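Local coordinates for spore coat polysaccharide biosynthesis protein SpsE (Bacillus subtilis, PDB 1VLI) that probably acts as an N-acylneuraminate-9-phosphate synthase-like enzyme of the NeuB family in making the spore coat polysaccharide, at residues V29-E34 against G275-E280; Q45-I50 against L104-Y109; D59-Q64 against K113-L118. One frame throughout, in Å; residues are numbered along the deposited sequence.

Contact 1 (V29-E34 against G275-E280); sequences VFIIAE and GIRKTE
The R277 guanidinium grips the backbone carbonyl of V29 end-on, two nitrogens on one oxygen. NH1 of R277 lies 3.0 Å from V29 O, in the carbonyl plane and on a lone pair, and NH2 lies 3.1 Å from the same oxygen, nearly along the C=O axis. A bend in the arginine chain at chi2 (-73°) brings the guanidinium back to this carbonyl. One helical turn on, E280 takes the other backbone group of V29: V29 N donates to E280 OE2 at 2.6 Å, a nearly straight bond (170°). The other carboxylate oxygen, E280 OE1, forms a salt bridge of 2.8 Å with R277 NH1, which ties the two gripping side chains to each other. I31 covers part of one guanidinium face with CD1, 3.5 Å from R277 NH2, and the same methyl also reaches CD1 of I276 at 4.1 Å. I276 CG2 packs at a similar distance on V29 CB. R277 has a second charged partner in D59. A late outer helix of the TIM barrel, 266-285, is thus held to the first barrel strand, 30-36, which lies between strands 60-63 and 244-248, while I276 also packs on helix 232-239.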
loop_
_atom_site.group_PDB
_atom_site.type_symbol
_atom_site.label_atom_id
_atom_site.label_comp_id
_atom_site.label_asym_id
_atom_site.label_seq_id
_atom_site.Cartn_x
_atom_site.Cartn_y
_atom_site.Cartn_z
ATOM N N VAL A 29 9.305 7.553 15.302
ATOM C CA VAL A 29 8.240 7.231 14.356
ATOM C C VAL A 29 8.655 7.674 12.952
ATOM O O VAL A 29 9.191 8.763 12.781
ATOM C CB VAL A 29 6.877 7.843 14.785
ATOM C CG1 VAL A 29 5.765 7.521 13.743
ATOM C CG2 VAL A 29 6.453 7.267 16.155
ATOM N N PHE A 30 8.440 6.808 11.962
ATOM C CA PHE A 30 8.801 7.104 10.568
ATOM C C PHE A 30 7.578 7.700 9.874
ATOM O O PHE A 30 6.519 7.024 9.739
ATOM C CB PHE A 30 9.275 5.828 9.864
ATOM C CG PHE A 30 9.868 6.066 8.501
ATOM C CD1 PHE A 30 11.206 6.413 8.346
ATOM C CD2 PHE A 30 9.079 5.917 7.368
ATOM C CE1 PHE A 30 11.747 6.653 7.048
ATOM C CE2 PHE A 30 9.584 6.115 6.108
ATOM C CZ PHE A 30 10.942 6.508 5.939
ATOM N N ILE A 31 7.719 8.965 9.456
ATOM C CA ILE A 31 6.591 9.739 8.900
ATOM C C ILE A 31 6.631 9.868 7.402
ATOM O O ILE A 31 7.608 10.400 6.818
ATOM C CB ILE A 31 6.462 11.148 9.552
ATOM C CG1 ILE A 31 6.452 11.046 11.060
ATOM C CG2 ILE A 31 5.204 11.865 9.046
ATOM C CD1 ILE A 31 6.606 12.346 11.786
ATOM N N ILE A 32 5.552 9.396 6.779
ATOM C CA ILE A 32 5.421 9.388 5.316
ATOM C C ILE A 32 4.392 10.429 4.896
ATOM O O ILE A 32 3.198 10.293 5.203
ATOM C CB ILE A 32 4.990 8.032 4.865
ATOM C CG1 ILE A 32 5.930 6.952 5.406
ATOM C CG2 ILE A 32 4.903 7.907 3.360
ATOM C CD1 ILE A 32 5.315 5.510 5.290
ATOM N N ALA A 33 4.853 11.488 4.217
ATOM C CA ALA A 33 3.907 12.422 3.623
ATOM C C ALA A 33 3.496 11.911 2.249
ATOM O O ALA A 33 4.344 11.693 1.383
ATOM C CB ALA A 33 4.494 13.786 3.545
ATOM N N GLU A 34 2.196 11.717 2.053
ATOM C CA GLU A 34 1.661 11.061 0.866
ATOM C C GLU A 34 1.105 12.130 -0.102
ATOM O O GLU A 34 0.033 12.726 0.119
ATOM C CB GLU A 34 0.670 9.943 1.309
ATOM C CG GLU A 34 -0.573 9.636 0.475
ATOM C CD GLU A 34 -0.311 8.753 -0.728
ATOM O OE1 GLU A 34 0.680 8.978 -1.469
ATOM O OE2 GLU A 34 -1.134 7.842 -0.949
ATOM N N GLY A 275 2.942 17.445 16.572
ATOM C CA GLY A 275 2.113 16.588 17.422
ATOM C C GLY A 275 2.760 15.235 17.726
ATOM O O GLY A 275 2.925 14.865 18.899
ATOM N N ILE A 276 3.136 14.506 16.668
ATOM C CA ILE A 276 3.768 13.181 16.794
ATOM C C ILE A 276 5.038 13.240 17.640
ATOM O O ILE A 276 5.245 12.385 18.505
ATOM C CB ILE A 276 4.088 12.572 15.394
ATOM C CG1 ILE A 276 2.831 12.004 14.754
ATOM C CG2 ILE A 276 5.119 11.451 15.496
ATOM C CD1 ILE A 276 2.826 12.119 13.242
ATOM N N ARG A 277 5.874 14.240 17.390
ATOM C CA ARG A 277 7.190 14.288 17.981
ATOM C C ARG A 277 7.111 14.647 19.449
ATOM O O ARG A 277 7.951 14.223 20.240
ATOM C CB ARG A 277 8.068 15.285 17.220
ATOM C CG ARG A 277 8.440 14.816 15.802
ATOM C CD ARG A 277 9.463 13.685 15.757
ATOM N NE ARG A 277 9.767 13.286 14.378
ATOM C CZ ARG A 277 9.616 12.058 13.888
ATOM N NH1 ARG A 277 9.171 11.061 14.659
ATOM N NH2 ARG A 277 9.918 11.815 12.626
ATOM N N LYS A 278 6.097 15.434 19.801
ATOM C CA LYS A 278 5.845 15.827 21.178
ATOM C C LYS A 278 5.322 14.624 21.937
ATOM O O LYS A 278 5.775 14.352 23.058
ATOM C CB LYS A 278 4.833 16.978 21.226
ATOM C CG LYS A 278 4.262 17.303 22.619
ATOM C CD LYS A 278 3.130 18.309 22.461
ATOM C CE LYS A 278 3.156 19.304 23.582
ATOM N NZ LYS A 278 4.224 20.306 23.258
ATOM N N THR A 279 4.370 13.919 21.325
ATOM C CA THR A 279 3.785 12.729 21.898
ATOM C C THR A 279 4.885 11.721 22.174
ATOM O O THR A 279 4.818 11.005 23.175
ATOM C CB THR A 279 2.771 12.132 20.923
ATOM O OG1 THR A 279 1.708 13.069 20.732
ATOM C CG2 THR A 279 2.077 10.886 21.504
ATOM N N GLU A 280 5.911 11.679 21.311
ATOM C CA GLU A 280 6.980 10.678 21.468
ATOM C C GLU A 280 7.815 10.974 22.693
ATOM O O GLU A 280 8.154 10.059 23.452
ATOM C CB GLU A 280 7.896 10.627 20.250
ATOM C CG GLU A 280 7.435 9.726 19.107
ATOM C CD GLU A 280 8.290 9.914 17.858
ATOM O OE1 GLU A 280 8.251 11.005 17.256
ATOM O OE2 GLU A 280 9.004 8.966 17.469
#

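Contact 2 (Q45-I50 against L104-Y109); sequences QAFALI and LPLLDY
P105 touches F47 across two neighbouring helices on the outside of the TIM barrel, 43-56 and 103-112, whose short segments run nearly parallel: their axes pass 10.5 Å apart at an angle of 23°. The proline carbonyl oxygen, P105 O, lies 4.1 Å from F47 CE1, at the edge of the phenylalanine ring and near its plane, and the pyrrolidine CB makes a looser contact with CZ. L106 follows, carrying the apolar middle of the interface on a single branch. Its CD2 methyl reaches I50 CD1 at 3.6 Å and A46 CB at 3.8 Å, and F47 CE1 lies only slightly farther off, so one methyl joins three residues of the facing helix. One turn later comes Y109, with CG anti to its backbone N (chi1 -166°), which carries the phenol across to helix 43-56. There the ring lies between F47 and I50. It meets F47 obliquely, the ring centroids 4.9 Å apart and the planes at 59°, with CG of F47 over one tyrosine face. I50 CG2 touches Y109 CD2 at 3.6 Å, again obliquely. The hydroxyl is hydrogen-bonded to D51 of the same helix that the ring packs against. With Y109 cut back to an alanine, a gap would probably open beside F47 and I50, and D51 would lose its hydroxyl partner. Near the base of the F47 side chain, Y109 CE2 comes to 3.4 Å from the backbone oxygen F47 O.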
loop_
_atom_site.group_PDB
_atom_site.type_symbol
_atom_site.label_atom_id
_atom_site.label_comp_id
_atom_site.label_asym_id
_atom_site.label_seq_id
_atom_site.Cartn_x
_atom_site.Cartn_y
_atom_site.Cartn_z
ATOM N N GLN A 45 5.211 21.994 -9.158
ATOM C CA GLN A 45 4.281 21.728 -8.063
ATOM C C GLN A 45 4.684 20.452 -7.339
ATOM O O GLN A 45 4.477 20.335 -6.123
ATOM C CB GLN A 45 2.833 21.637 -8.557
ATOM C CG GLN A 45 1.772 21.826 -7.445
ATOM C CD GLN A 45 0.358 21.980 -7.995
ATOM O OE1 GLN A 45 0.084 22.881 -8.778
ATOM N NE2 GLN A 45 -0.534 21.104 -7.586
ATOM N N ALA A 46 5.250 19.493 -8.083
ATOM C CA ALA A 46 5.850 18.303 -7.461
ATOM C C ALA A 46 7.028 18.687 -6.540
ATOM O O ALA A 46 7.095 18.203 -5.402
ATOM C CB ALA A 46 6.266 17.283 -8.497
ATOM N N PHE A 47 7.919 19.569 -7.008
ATOM C CA PHE A 47 9.027 20.100 -6.186
ATOM C C PHE A 47 8.508 20.838 -4.965
ATOM O O PHE A 47 9.128 20.763 -3.889
ATOM C CB PHE A 47 9.965 21.055 -6.965
ATOM C CG PHE A 47 10.779 20.383 -8.059
ATOM C CD1 PHE A 47 11.305 19.105 -7.890
ATOM C CD2 PHE A 47 11.056 21.058 -9.248
ATOM C CE1 PHE A 47 12.053 18.498 -8.890
ATOM C CE2 PHE A 47 11.812 20.449 -10.267
ATOM C CZ PHE A 47 12.312 19.171 -10.084
ATOM N N ALA A 48 7.389 21.553 -5.119
ATOM C CA ALA A 48 6.813 22.296 -3.991
ATOM C C ALA A 48 6.234 21.340 -2.916
ATOM O O ALA A 48 6.323 21.613 -1.712
ATOM C CB ALA A 48 5.769 23.288 -4.476
ATOM N N LEU A 49 5.677 20.215 -3.350
ATOM C CA LEU A 49 5.163 19.209 -2.400
ATOM C C LEU A 49 6.316 18.628 -1.594
ATOM O O LEU A 49 6.290 18.652 -0.377
ATOM C CB LEU A 49 4.362 18.136 -3.119
ATOM C CG LEU A 49 2.953 18.573 -3.533
ATOM C CD1 LEU A 49 2.503 17.758 -4.739
ATOM C CD2 LEU A 49 1.949 18.446 -2.372
ATOM N N ILE A 50 7.354 18.180 -2.290
ATOM C CA ILE A 50 8.645 17.850 -1.674
ATOM C C ILE A 50 9.070 18.881 -0.650
ATOM O O ILE A 50 9.357 18.494 0.474
ATOM C CB ILE A 50 9.751 17.606 -2.763
ATOM C CG1 ILE A 50 9.308 16.426 -3.643
ATOM C CG2 ILE A 50 11.103 17.289 -2.123
ATOM C CD1 ILE A 50 10.311 15.892 -4.606
ATOM N N LEU A 104 14.293 11.051 -12.306
ATOM C CA LEU A 104 15.655 11.350 -11.804
ATOM C C LEU A 104 15.733 12.708 -11.079
ATOM O O LEU A 104 16.205 12.757 -9.929
ATOM C CB LEU A 104 16.734 11.195 -12.898
ATOM C CG LEU A 104 16.802 9.762 -13.480
ATOM C CD1 LEU A 104 18.001 9.547 -14.398
ATOM C CD2 LEU A 104 16.781 8.675 -12.388
ATOM N N PRO A 105 15.246 13.792 -11.712
ATOM C CA PRO A 105 15.101 15.088 -11.020
ATOM C C PRO A 105 14.348 15.009 -9.685
ATOM O O PRO A 105 14.848 15.545 -8.698
ATOM C CB PRO A 105 14.328 15.942 -12.027
ATOM C CG PRO A 105 14.711 15.367 -13.343
ATOM C CD PRO A 105 14.835 13.887 -13.129
ATOM N N LEU A 106 13.171 14.378 -9.630
ATOM C CA LEU A 106 12.495 14.276 -8.323
ATOM C C LEU A 106 13.392 13.606 -7.290
ATOM O O LEU A 106 13.560 14.123 -6.177
ATOM C CB LEU A 106 11.165 13.539 -8.403
ATOM C CG LEU A 106 9.953 14.283 -8.957
ATOM C CD1 LEU A 106 8.802 13.310 -9.023
ATOM C CD2 LEU A 106 9.575 15.508 -8.124
ATOM N N LEU A 107 13.986 12.474 -7.673
ATOM C CA LEU A 107 14.852 11.692 -6.785
ATOM C C LEU A 107 16.032 12.516 -6.312
ATOM O O LEU A 107 16.327 12.576 -5.119
ATOM C CB LEU A 107 15.279 10.380 -7.467
ATOM C CG LEU A 107 14.369 9.157 -7.189
ATOM C CD1 LEU A 107 12.859 9.466 -7.204
ATOM C CD2 LEU A 107 14.699 8.006 -8.123
ATOM N N ASP A 108 16.694 13.191 -7.250
ATOM C CA ASP A 108 17.698 14.163 -6.896
ATOM C C ASP A 108 17.202 15.214 -5.906
ATOM O O ASP A 108 17.890 15.545 -4.951
ATOM C CB ASP A 108 18.186 14.850 -8.152
ATOM C CG ASP A 108 19.580 14.435 -8.519
ATOM O OD1 ASP A 108 20.475 14.559 -7.640
ATOM O OD2 ASP A 108 19.872 14.006 -9.662
ATOM N N TYR A 109 16.021 15.760 -6.141
ATOM C CA TYR A 109 15.536 16.834 -5.302
ATOM C C TYR A 109 15.151 16.343 -3.905
ATOM O O TYR A 109 15.293 17.074 -2.922
ATOM C CB TYR A 109 14.367 17.542 -5.970
ATOM C CG TYR A 109 14.037 18.861 -5.327
ATOM C CD1 TYR A 109 14.974 19.891 -5.301
ATOM C CD2 TYR A 109 12.793 19.082 -4.733
ATOM C CE1 TYR A 109 14.692 21.114 -4.706
ATOM C CE2 TYR A 109 12.491 20.305 -4.145
ATOM C CZ TYR A 109 13.453 21.322 -4.142
ATOM O OH TYR A 109 13.194 22.533 -3.552
#

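Contact 3 (D59-Q64 against K113-L118); sequences DAVKFQ and KQVIFL
V61 and I116 share the shortest of four backbone hydrogen bonds that join these parallel strands, V61 N to I116 O at 2.8 Å. The ladder begins with I116 N donating to D59 O, continues through L118 N to V61 O at 2.9 Å and ends with F63 N on L118 O, so V61 uses both its N-H and its carbonyl while I116 and L118 answer from the facing strand. Three CA-H...O contacts fill in between, the shortest from A60 CA to I116 O. D59 O is held a second time by a water that donates to it and also to Q114 O, bridging Q114 to the start of the ladder. The charged ends look elsewhere: the D59 carboxylate accepts from I31 N and forms salt bridges with K21 and R277, and K62 NZ pairs with E246. Side chains then pack on both faces of the pair. Next to I116, A60 CB meets L118 CD1 at 3.7 Å. On the other face V61 CG1 touches V115 CG2 at 3.8 Å; the V61 chi1 of 63° sets this methyl between its backbone N and carbonyl carbon. Farther along, the F63 and F117 side chains cross at about a right angle, with F63 CD2 3.7 Å from F117 CE1. Helix 103-112 covers this side, its C110 touching both V61 and F117. Adjacent parallel strands with helix 103-112 between them in sequence make the right-handed beta-alpha-beta crossover of a TIM barrel, and the side chain of K62 is about 6 Å from the bound zinc ion.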
loop_
_atom_site.group_PDB
_atom_site.type_symbol
_atom_site.label_atom_id
_atom_site.label_comp_id
_atom_site.label_asym_id
_atom_site.label_seq_id
_atom_site.Cartn_x
_atom_site.Cartn_y
_atom_site.Cartn_z
ATOM N N ASP A 59 9.719 12.232 7.116
ATOM C CA ASP A 59 10.861 11.374 6.819
ATOM C C ASP A 59 10.904 10.986 5.366
ATOM O O ASP A 59 11.975 10.747 4.795
ATOM C CB ASP A 59 10.770 10.096 7.649
ATOM C CG ASP A 59 11.092 10.346 9.085
ATOM O OD1 ASP A 59 12.246 10.784 9.329
ATOM O OD2 ASP A 59 10.261 10.183 10.029
ATOM N N ALA A 60 9.721 10.889 4.780
ATOM C CA ALA A 60 9.548 10.288 3.470
ATOM C C ALA A 60 8.495 11.094 2.760
ATOM O O ALA A 60 7.635 11.713 3.410
ATOM C CB ALA A 60 9.076 8.812 3.608
ATOM N N VAL A 61 8.550 11.075 1.433
ATOM C CA VAL A 61 7.510 11.686 0.627
ATOM C C VAL A 61 7.141 10.651 -0.394
ATOM O O VAL A 61 8.017 10.016 -1.000
ATOM C CB VAL A 61 7.973 13.009 -0.046
ATOM C CG1 VAL A 61 9.119 12.734 -1.017
ATOM C CG2 VAL A 61 6.787 13.716 -0.757
ATOM N N LYS A 62 5.838 10.443 -0.558
ATOM C CA LYS A 62 5.355 9.371 -1.397
ATOM C C LYS A 62 4.530 9.876 -2.592
ATOM O O LYS A 62 3.556 10.633 -2.392
ATOM C CB LYS A 62 4.547 8.402 -0.546
ATOM C CG LYS A 62 3.718 7.475 -1.407
ATOM C CD LYS A 62 3.907 6.071 -1.013
ATOM C CE LYS A 62 2.826 5.683 0.026
ATOM N NZ LYS A 62 1.466 5.703 -0.566
ATOM N N PHE A 63 4.921 9.439 -3.807
ATOM C CA PHE A 63 4.241 9.759 -5.077
ATOM C C PHE A 63 3.692 8.511 -5.767
ATOM O O PHE A 63 4.307 7.439 -5.719
ATOM C CB PHE A 63 5.206 10.458 -6.052
ATOM C CG PHE A 63 5.521 11.892 -5.668
ATOM C CD1 PHE A 63 4.701 12.940 -6.093
ATOM C CD2 PHE A 63 6.612 12.186 -4.864
ATOM C CE1 PHE A 63 4.952 14.242 -5.720
ATOM C CE2 PHE A 63 6.880 13.512 -4.481
ATOM C CZ PHE A 63 6.041 14.537 -4.908
ATOM N N GLN A 64 2.536 8.644 -6.417
ATOM C CA GLN A 64 2.034 7.591 -7.306
ATOM C C GLN A 64 2.810 7.573 -8.615
ATOM O O GLN A 64 2.915 8.598 -9.303
ATOM C CB GLN A 64 0.569 7.808 -7.620
ATOM C CG GLN A 64 -0.186 6.537 -7.983
ATOM C CD GLN A 64 -1.653 6.814 -8.304
ATOM O OE1 GLN A 64 -2.084 6.635 -9.436
ATOM N NE2 GLN A 64 -2.406 7.261 -7.312
ATOM N N LYS A 113 16.839 17.500 -0.331
ATOM C CA LYS A 113 16.016 18.063 0.747
ATOM C C LYS A 113 15.948 17.071 1.928
ATOM O O LYS A 113 15.203 17.259 2.899
ATOM C CB LYS A 113 14.626 18.527 0.264
ATOM C CG LYS A 113 14.593 19.557 -0.883
ATOM C CD LYS A 113 15.216 20.951 -0.544
ATOM C CE LYS A 113 14.210 21.873 0.166
ATOM N NZ LYS A 113 14.799 22.972 1.019
ATOM N N GLN A 114 16.775 16.028 1.822
ATOM C CA GLN A 114 16.919 14.975 2.824
ATOM C C GLN A 114 15.593 14.341 3.206
ATOM O O GLN A 114 15.294 14.125 4.385
ATOM C CB GLN A 114 17.682 15.477 4.043
ATOM C CG GLN A 114 19.178 15.387 3.863
ATOM C CD GLN A 114 19.907 16.501 4.568
ATOM O OE1 GLN A 114 19.708 16.740 5.771
ATOM N NE2 GLN A 114 20.764 17.202 3.822
ATOM N N VAL A 115 14.783 14.071 2.189
ATOM C CA VAL A 115 13.614 13.243 2.385
ATOM C C VAL A 115 13.721 12.004 1.491
ATOM O O VAL A 115 14.412 12.003 0.446
ATOM C CB VAL A 115 12.264 14.022 2.243
ATOM C CG1 VAL A 115 12.273 15.267 3.089
ATOM C CG2 VAL A 115 11.995 14.400 0.827
ATOM N N ILE A 116 13.054 10.947 1.934
ATOM C CA ILE A 116 13.158 9.663 1.289
ATOM C C ILE A 116 11.957 9.510 0.378
ATOM O O ILE A 116 10.797 9.477 0.843
ATOM C CB ILE A 116 13.179 8.527 2.345
ATOM C CG1 ILE A 116 14.418 8.639 3.260
ATOM C CG2 ILE A 116 13.074 7.146 1.670
ATOM C CD1 ILE A 116 14.313 7.772 4.537
ATOM N N PHE A 117 12.246 9.390 -0.912
ATOM C CA PHE A 117 11.252 9.141 -1.923
ATOM C C PHE A 117 10.766 7.713 -1.827
ATOM O O PHE A 117 11.570 6.772 -1.756
ATOM C CB PHE A 117 11.849 9.374 -3.309
ATOM C CG PHE A 117 10.897 9.066 -4.444
ATOM C CD1 PHE A 117 10.050 10.060 -4.955
ATOM C CD2 PHE A 117 10.833 7.785 -4.998
ATOM C CE1 PHE A 117 9.157 9.767 -6.006
ATOM C CE2 PHE A 117 9.939 7.489 -6.035
ATOM C CZ PHE A 117 9.110 8.483 -6.542
ATOM N N LEU A 118 9.440 7.570 -1.828
ATOM C CA LEU A 118 8.786 6.263 -1.853
ATOM C C LEU A 118 7.654 6.220 -2.857
ATOM O O LEU A 118 6.976 7.219 -3.100
ATOM C CB LEU A 118 8.225 5.917 -0.476
ATOM C CG LEU A 118 9.212 5.711 0.666
ATOM C CD1 LEU A 118 8.386 5.555 1.897
ATOM C CD2 LEU A 118 10.073 4.489 0.451
HETATM O O HOH W 1 14.820 11.306 5.549
#

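In the fold
All three contacts belong to the TIM barrel of the NeuB family. Contacts 2 and 3 lie close, their centres 9 Å apart, and touch: L107 packs on F117 and I50 on F63. Their segments alternate along the chain, each helix leading into its strand, 43-56 into 60-63 and 103-112 into 116-118. Contact 1, its centre about 14 Å from that of contact 3 and 21 Å from that of contact 2, closes the long loop that encloses both. Strands 30-36 and 60-63 are neighbours in the sheet, which links contacts 1 and 3 directly. Together the three hold one side of the barrel, strands inside and helices outside, with contact 3 reaching closer to the zinc ion than contact 1.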